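Local coordinates for protein tRNA (guanine-N(1)-)-methyltransferase (Corynebacterium diphtheriae, PDB 7KFF) that transfers a methyl group from S-adenosylmethionine to N1 of a guanine in tRNA, probably G37 beside the anticodon, as a knotted SPOUT-family methyltransferase, at residues R264-Q269 with H290-Y294. Sequence-based numbering, arbitrary orientation.
Sequences RWRREQ and HDQAY
His290 lays its imidazole flat on the guanidinium of Arg264, planes 12° apart and centres 3.5 Å from each other, with CZ of Arg264 over the middle of the ring. A bend at chi2 in an otherwise extended chain helps to bring the guanidinium there. While one face of the guanidinium is taken by the ring, its edge serves the next residue, Asp291: NH1 of Arg264 donates to OD1 of Asp291 at 2.8 Å, nearly straight (162°), with carboxylate and guanidinium almost coplanar. The other oxygen belongs to Arg267, whose NE and NH2 both donate to OD2 of Asp291 from one face of the carboxylate, NH2 lying 2.8 Å from it. One buried aspartate thus answers two arginines a helical turn apart, which would be expected to keep it ionised; its backbone N is hydrogen-bonded to OD1 of Asp288. Glu268 extends the network through a weak, 3.4 Å bond from NE of Arg264 to its OE2. A turn further on, Tyr294, with CG anti to its backbone N, reaches across to Glu268, whose CB sits over the ring face in a CH-pi contact, 3.9 Å from the centroid. Leu271 and Lys272 also touch this tyrosine. Helices 259-277 and 289-299, their short segments crossing at -54° with axes 10.9 Å apart, are thereby joined by a salt-bridge network flanked by an arginine-histidine stack, within the helical C-terminal domain characteristic of TrmD.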
ATOM      1  N   ARG A 264      14.746   1.115  28.129  1.00 29.91           N
ATOM      2  CA  ARG A 264      15.487  -0.062  27.681  1.00 30.41           C
ATOM      3  C   ARG A 264      14.540  -1.155  27.203  1.00 28.39           C
ATOM      4  O   ARG A 264      14.803  -1.810  26.188  1.00 27.03           O
ATOM      5  CB  ARG A 264      16.391  -0.595  28.793  1.00 32.51           C
ATOM      6  CG  ARG A 264      17.174  -1.851  28.395  1.00 36.22           C
ATOM      7  CD  ARG A 264      18.090  -1.595  27.190  1.00 39.55           C
ATOM      8  NE  ARG A 264      18.554  -2.834  26.570  1.00 42.27           N
ATOM      9  CZ  ARG A 264      19.205  -2.893  25.413  1.00 44.35           C
ATOM     10  NH1 ARG A 264      19.473  -1.780  24.745  1.00 44.59           N
ATOM     11  NH2 ARG A 264      19.575  -4.066  24.925  1.00 46.33           N
ATOM     12  N   TRP A 265      13.432  -1.365  27.920  1.00 26.90           N
ATOM     13  CA  TRP A 265      12.437  -2.342  27.493  1.00 26.67           C
ATOM     14  C   TRP A 265      11.924  -2.015  26.100  1.00 25.05           C
ATOM     15  O   TRP A 265      11.785  -2.906  25.258  1.00 23.42           O
ATOM     16  CB  TRP A 265      11.286  -2.396  28.507  1.00 28.92           C
ATOM     17  CG  TRP A 265      10.145  -3.310  28.097  1.00 31.17           C
ATOM     18  CD1 TRP A 265      10.001  -4.637  28.391  1.00 32.34           C
ATOM     19  CD2 TRP A 265       8.998  -2.948  27.323  1.00 32.03           C
ATOM     20  NE1 TRP A 265       8.840  -5.125  27.842  1.00 33.37           N
ATOM     21  CE2 TRP A 265       8.202  -4.104  27.188  1.00 33.14           C
ATOM     22  CE3 TRP A 265       8.564  -1.757  26.738  1.00 33.63           C
ATOM     23  CZ2 TRP A 265       7.003  -4.108  26.483  1.00 34.54           C
ATOM     24  CZ3 TRP A 265       7.362  -1.763  26.035  1.00 34.70           C
ATOM     25  CH2 TRP A 265       6.605  -2.931  25.911  1.00 35.15           C
ATOM     26  N   ARG A 266      11.650  -0.738  25.831  1.00 25.28           N
ATOM     27  CA  ARG A 266      11.142  -0.367  24.517  1.00 25.96           C
ATOM     28  C   ARG A 266      12.160  -0.703  23.435  1.00 23.56           C
ATOM     29  O   ARG A 266      11.801  -1.198  22.367  1.00 22.71           O
ATOM     30  CB  ARG A 266      10.801   1.122  24.464  1.00 31.16           C
ATOM     31  CG  ARG A 266       9.658   1.594  25.361  1.00 37.17           C
ATOM     32  CD  ARG A 266       9.124   2.913  24.831  1.00 43.63           C
ATOM     33  NE  ARG A 266       8.855   3.937  25.839  1.00 48.74           N
ATOM     34  CZ  ARG A 266       7.688   4.107  26.456  1.00 52.39           C
ATOM     35  NH1 ARG A 266       7.548   5.085  27.338  1.00 53.31           N
ATOM     36  NH2 ARG A 266       6.666   3.296  26.210  1.00 54.21           N
ATOM     37  N   ARG A 267      13.443  -0.461  23.707  1.00 23.22           N
ATOM     38  CA  ARG A 267      14.482  -0.795  22.736  1.00 23.48           C
ATOM     39  C   ARG A 267      14.564  -2.303  22.518  1.00 22.86           C
ATOM     40  O   ARG A 267      14.617  -2.774  21.375  1.00 22.53           O
ATOM     41  CB  ARG A 267      15.822  -0.245  23.205  1.00 26.05           C
ATOM     42  CG  ARG A 267      16.992  -0.627  22.343  1.00 29.29           C
ATOM     43  CD  ARG A 267      17.157   0.329  21.216  1.00 31.14           C
ATOM     44  NE  ARG A 267      18.308  -0.003  20.385  1.00 30.28           N
ATOM     45  CZ  ARG A 267      18.522   0.533  19.193  1.00 30.52           C
ATOM     46  NH1 ARG A 267      17.668   1.425  18.711  1.00 32.16           N
ATOM     47  NH2 ARG A 267      19.576   0.166  18.486  1.00 30.14           N
ATOM     48  N   GLU A 268      14.567  -3.076  23.605  1.00 22.55           N
ATOM     49  CA  GLU A 268      14.578  -4.530  23.469  1.00 22.77           C
ATOM     50  C   GLU A 268      13.408  -5.019  22.626  1.00 21.45           C
ATOM     51  O   GLU A 268      13.571  -5.862  21.738  1.00 21.98           O
ATOM     52  CB  GLU A 268      14.556  -5.186  24.846  1.00 25.62           C
ATOM     53  CG  GLU A 268      15.841  -4.975  25.638  1.00 28.99           C
ATOM     54  CD  GLU A 268      15.742  -5.492  27.076  1.00 34.58           C
ATOM     55  OE1 GLU A 268      14.626  -5.855  27.523  1.00 36.50           O
ATOM     56  OE2 GLU A 268      16.772  -5.524  27.759  1.00 37.51           O
ATOM     57  N   GLN A 269      12.217  -4.505  22.895  1.00 21.07           N
ATOM     58  CA  GLN A 269      11.046  -4.989  22.178  1.00 20.87           C
ATOM     59  C   GLN A 269      11.102  -4.623  20.705  1.00 20.24           C
ATOM     60  O   GLN A 269      10.589  -5.365  19.867  1.00 20.39           O
ATOM     61  CB  GLN A 269       9.787  -4.426  22.826  1.00 22.77           C
ATOM     62  CG  GLN A 269       9.511  -4.998  24.198  1.00 25.14           C
ATOM     63  CD  GLN A 269       9.238  -6.485  24.144  1.00 28.83           C
ATOM     64  OE1 GLN A 269       8.371  -6.933  23.387  1.00 30.58           O
ATOM     65  NE2 GLN A 269       9.963  -7.253  24.932  1.00 30.33           N
ATOM     66  N   HIS A 290      25.195  -4.059  23.998  1.00 23.69           N
ATOM     67  CA  HIS A 290      23.917  -4.254  24.676  1.00 28.46           C
ATOM     68  C   HIS A 290      22.899  -4.859  23.719  1.00 26.04           C
ATOM     69  O   HIS A 290      22.231  -5.853  24.038  1.00 25.98           O
ATOM     70  CB  HIS A 290      23.425  -2.919  25.240  1.00 35.50           C
ATOM     71  CG  HIS A 290      22.609  -3.046  26.488  1.00 42.98           C
ATOM     72  ND1 HIS A 290      22.259  -1.956  27.256  1.00 46.31           N
ATOM     73  CD2 HIS A 290      22.063  -4.126  27.097  1.00 45.92           C
ATOM     74  CE1 HIS A 290      21.536  -2.359  28.286  1.00 47.94           C
ATOM     75  NE2 HIS A 290      21.402  -3.672  28.213  1.00 47.66           N
ATOM     76  N   ASP A 291      22.781  -4.277  22.526  1.00 23.69           N
ATOM     77  CA  ASP A 291      21.774  -4.733  21.576  1.00 24.10           C
ATOM     78  C   ASP A 291      22.171  -6.059  20.949  1.00 23.22           C
ATOM     79  O   ASP A 291      21.322  -6.930  20.742  1.00 23.90           O
ATOM     80  CB  ASP A 291      21.583  -3.679  20.489  1.00 25.24           C
ATOM     81  CG  ASP A 291      20.982  -2.380  21.022  1.00 28.15           C
ATOM     82  OD1 ASP A 291      20.495  -2.353  22.169  1.00 30.05           O
ATOM     83  OD2 ASP A 291      21.000  -1.386  20.279  1.00 31.74           O
ATOM     84  N   GLN A 292      23.457  -6.229  20.636  1.00 22.33           N
ATOM     85  CA  GLN A 292      23.906  -7.474  20.022  1.00 23.67           C
ATOM     86  C   GLN A 292      23.751  -8.639  20.987  1.00 24.39           C
ATOM     87  O   GLN A 292      23.285  -9.720  20.596  1.00 25.08           O
ATOM     88  CB  GLN A 292      25.356  -7.320  19.564  1.00 25.22           C
ATOM     89  CG  GLN A 292      25.923  -8.537  18.850  1.00 27.66           C
ATOM     90  CD  GLN A 292      25.246  -8.806  17.526  1.00 31.54           C
ATOM     91  OE1 GLN A 292      24.870  -7.894  16.808  1.00 33.33           O
ATOM     92  NE2 GLN A 292      25.085 -10.075  17.205  1.00 34.59           N
ATOM     93  N   ALA A 293      24.091  -8.432  22.256  1.00 24.38           N
ATOM     94  CA  ALA A 293      23.916  -9.492  23.241  1.00 25.30           C
ATOM     95  C   ALA A 293      22.448  -9.850  23.418  1.00 24.39           C
ATOM     96  O   ALA A 293      22.103 -11.027  23.574  1.00 27.09           O
ATOM     97  CB  ALA A 293      24.532  -9.076  24.571  1.00 25.80           C
ATOM     98  N   TYR A 294      21.561  -8.852  23.380  1.00 23.52           N
ATOM     99  CA  TYR A 294      20.139  -9.134  23.507  1.00 24.73           C
ATOM    100  C   TYR A 294      19.660  -9.989  22.340  1.00 25.43           C
ATOM    101  O   TYR A 294      18.940 -10.979  22.522  1.00 27.08           O
ATOM    102  CB  TYR A 294      19.352  -7.825  23.568  1.00 26.01           C
ATOM    103  CG  TYR A 294      17.872  -8.072  23.651  1.00 27.36           C
ATOM    104  CD1 TYR A 294      17.284  -8.469  24.845  1.00 28.67           C
ATOM    105  CD2 TYR A 294      17.066  -7.934  22.531  1.00 27.48           C
ATOM    106  CE1 TYR A 294      15.930  -8.713  24.922  1.00 29.80           C
ATOM    107  CE2 TYR A 294      15.719  -8.179  22.598  1.00 29.37           C
ATOM    108  CZ  TYR A 294      15.153  -8.561  23.793  1.00 29.44           C
ATOM    109  OH  TYR A 294      13.799  -8.800  23.855  1.00 32.07           O
TER